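Local coordinates for protein 2-dehydropantoate 2-reductase (Bacillus subtilis, PDB 3EGO) that probably catalyses the NADPH-dependent reduction of ketopantoate to pantoic acid, a step in pantothenate biosynthesis, at residues Ile157-Asn162 / Phe166-Glu171. Numbering follows the deposited sequence.
Sequences ILFQHN and FPIYYE
The loop that leads from strand 142-146 into strand 168-170 folds back on that second strand, at an edge of the sheet of the Rossmann-type, probably NADP-binding, domain, and packs F159 and N162 against I168 and F166. I168 brings two of its methyl groups to one face of the F159 ring. CD1 of I168 makes a CH-pi contact, 4.1 Å from the centroid of the F159 ring and 21° off the ring normal, while CG2 of I168 lies 3.8 Å from CD2 of F159. The I168 torsion allows this double approach: CG2 is anti to the backbone N and CG1 anti to the carbonyl carbon (chi1 -65°), and the methyls spread across that one face, CD1 over the CD1-CE1 side of the ring and CG2 over its CD2-CE2 side.

Strand 168-170 pairs in parallel with strand 142-146 through backbone hydrogen bonds of Y169 with I142 and W144. The same W144 meets F159 edge-to-face and touches I168, while L70 of strand 70-73 also touches F159. With an alanine at F159 the ring is gone, which would probably leave a gap beside CD1 and CG2 of I168 and deprive W144 of one of its aromatic neighbours.

Nearer the three residues that separate the segments, N162 lies beside both F166 and I168. Its CB sits 3.5 Å from the backbone O of F166, and its terminal amide meets the edge of the F166 ring with the two planes 56° apart. CD1 of I168 also touches this amide, in a direction roughly at a right angle to that of the F159 ring. Beyond the amide, the F166 ring lies nearly parallel to those of Y20 and H124 and packs on C17 and L21 of helix 12-22, whose start belongs to the glycine-rich segment that probably binds NADP.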
loop_
_atom_site.group_PDB
_atom_site.type_symbol
_atom_site.label_atom_id
_atom_site.label_comp_id
_atom_site.label_asym_id
_atom_site.label_seq_id
_atom_site.Cartn_x
_atom_site.Cartn_y
_atom_site.Cartn_z
ATOM N N ILE A 157 5.969 37.715 27.809
ATOM C CA ILE A 157 6.381 38.934 27.138
ATOM C C ILE A 157 6.550 38.599 25.679
ATOM O O ILE A 157 6.054 39.331 24.815
ATOM C CB ILE A 157 7.653 39.574 27.772
ATOM C CG1 ILE A 157 7.344 40.074 29.183
ATOM C CG2 ILE A 157 8.136 40.750 26.952
ATOM C CD1 ILE A 157 8.600 40.475 29.975
ATOM N N LEU A 158 7.174 37.452 25.401
ATOM C CA LEU A 158 7.410 37.056 24.012
ATOM C C LEU A 158 6.101 37.071 23.231
ATOM O O LEU A 158 6.047 37.643 22.159
ATOM C CB LEU A 158 8.101 35.690 23.914
ATOM C CG LEU A 158 9.605 35.683 24.221
ATOM C CD1 LEU A 158 10.035 34.328 24.751
ATOM C CD2 LEU A 158 10.406 36.106 22.963
ATOM N N PHE A 159 5.050 36.452 23.780
ATOM C CA PHE A 159 3.801 36.280 23.091
ATOM C C PHE A 159 2.735 37.289 23.508
ATOM O O PHE A 159 1.571 37.129 23.166
ATOM C CB PHE A 159 3.240 34.861 23.264
ATOM C CG PHE A 159 4.076 33.789 22.643
ATOM C CD1 PHE A 159 4.967 34.074 21.603
ATOM C CD2 PHE A 159 3.976 32.466 23.110
ATOM C CE1 PHE A 159 5.736 33.050 21.027
ATOM C CE2 PHE A 159 4.730 31.430 22.535
ATOM C CZ PHE A 159 5.620 31.733 21.490
ATOM N N GLN A 160 3.141 38.341 24.209
ATOM C CA GLN A 160 2.199 39.358 24.674
ATOM C C GLN A 160 1.405 39.972 23.526
ATOM O O GLN A 160 0.191 40.139 23.628
ATOM C CB GLN A 160 2.942 40.475 25.442
ATOM C CG GLN A 160 1.977 41.512 26.038
ATOM C CD GLN A 160 2.663 42.646 26.777
ATOM O OE1 GLN A 160 3.899 42.759 26.783
ATOM N NE2 GLN A 160 1.856 43.501 27.417
ATOM N N HIS A 161 2.098 40.323 22.439
ATOM C CA HIS A 161 1.462 40.967 21.303
ATOM C C HIS A 161 1.698 40.229 19.995
ATOM O O HIS A 161 2.851 39.977 19.617
ATOM C CB HIS A 161 1.969 42.404 21.180
ATOM C CG HIS A 161 1.491 43.287 22.290
ATOM N ND1 HIS A 161 2.347 44.008 23.094
ATOM C CD2 HIS A 161 0.238 43.539 22.745
ATOM C CE1 HIS A 161 1.642 44.681 23.988
ATOM N NE2 HIS A 161 0.362 44.413 23.799
ATOM N N ASN A 162 0.612 39.875 19.319
ATOM C CA ASN A 162 0.752 39.242 17.999
ATOM C C ASN A 162 -0.120 39.824 16.906
ATOM O O ASN A 162 -1.138 40.434 17.212
ATOM C CB ASN A 162 0.555 37.744 18.130
ATOM C CG ASN A 162 1.767 37.092 18.701
ATOM O OD1 ASN A 162 1.798 36.779 19.866
ATOM N ND2 ASN A 162 2.819 36.961 17.881
ATOM N N PHE A 166 -2.026 35.871 13.358
ATOM C CA PHE A 166 -1.066 34.973 13.947
ATOM C C PHE A 166 -1.373 34.818 15.441
ATOM O O PHE A 166 -0.533 35.063 16.240
ATOM C CB PHE A 166 0.388 35.501 13.773
ATOM C CG PHE A 166 1.458 34.420 13.867
ATOM C CD1 PHE A 166 1.534 33.372 12.916
ATOM C CD2 PHE A 166 2.391 34.445 14.919
ATOM C CE1 PHE A 166 2.551 32.356 13.034
ATOM C CE2 PHE A 166 3.397 33.465 15.035
ATOM C CZ PHE A 166 3.466 32.408 14.094
ATOM N N PRO A 167 -2.622 34.481 15.808
ATOM C CA PRO A 167 -2.858 34.351 17.257
ATOM C C PRO A 167 -2.136 33.164 17.886
ATOM O O PRO A 167 -1.910 32.121 17.226
ATOM C CB PRO A 167 -4.385 34.152 17.346
ATOM C CG PRO A 167 -4.724 33.534 16.054
ATOM C CD PRO A 167 -3.853 34.244 15.039
ATOM N N ILE A 168 -1.819 33.296 19.169
ATOM C CA ILE A 168 -1.127 32.254 19.877
ATOM C C ILE A 168 -1.823 32.034 21.222
ATOM O O ILE A 168 -2.077 33.016 21.953
ATOM C CB ILE A 168 0.361 32.629 20.071
ATOM C CG1 ILE A 168 1.038 32.708 18.687
ATOM C CG2 ILE A 168 1.061 31.556 20.860
ATOM C CD1 ILE A 168 2.522 33.235 18.726
ATOM N N TYR A 169 -2.189 30.770 21.517
ATOM C CA TYR A 169 -3.015 30.454 22.694
ATOM C C TYR A 169 -2.299 29.449 23.556
ATOM O O TYR A 169 -1.703 28.503 23.031
ATOM C CB TYR A 169 -4.351 29.850 22.252
ATOM C CG TYR A 169 -5.101 30.758 21.356
ATOM C CD1 TYR A 169 -5.475 32.041 21.789
ATOM C CD2 TYR A 169 -5.453 30.359 20.070
ATOM C CE1 TYR A 169 -6.145 32.913 20.943
ATOM C CE2 TYR A 169 -6.134 31.227 19.245
ATOM C CZ TYR A 169 -6.465 32.493 19.697
ATOM O OH TYR A 169 -7.179 33.323 18.861
ATOM N N TYR A 170 -2.331 29.666 24.872
ATOM C CA TYR A 170 -1.739 28.720 25.816
ATOM C C TYR A 170 -2.781 27.699 26.206
ATOM O O TYR A 170 -3.936 28.065 26.420
ATOM C CB TYR A 170 -1.282 29.473 27.067
ATOM C CG TYR A 170 -0.872 28.574 28.203
ATOM C CD1 TYR A 170 0.286 27.815 28.132
ATOM C CD2 TYR A 170 -1.656 28.471 29.354
ATOM C CE1 TYR A 170 0.661 26.987 29.184
ATOM C CE2 TYR A 170 -1.281 27.645 30.404
ATOM C CZ TYR A 170 -0.134 26.911 30.302
ATOM O OH TYR A 170 0.228 26.079 31.339
ATOM N N GLU A 171 -2.393 26.426 26.289
ATOM C CA GLU A 171 -3.307 25.368 26.774
ATOM C C GLU A 171 -2.599 24.682 27.959
ATOM O O GLU A 171 -1.394 24.511 27.943
ATOM C CB GLU A 171 -3.658 24.361 25.671
ATOM C CG GLU A 171 -4.315 24.978 24.418
ATOM C CD GLU A 171 -5.830 25.207 24.571
ATOM O OE1 GLU A 171 -6.307 25.233 25.728
ATOM O OE2 GLU A 171 -6.541 25.364 23.544
#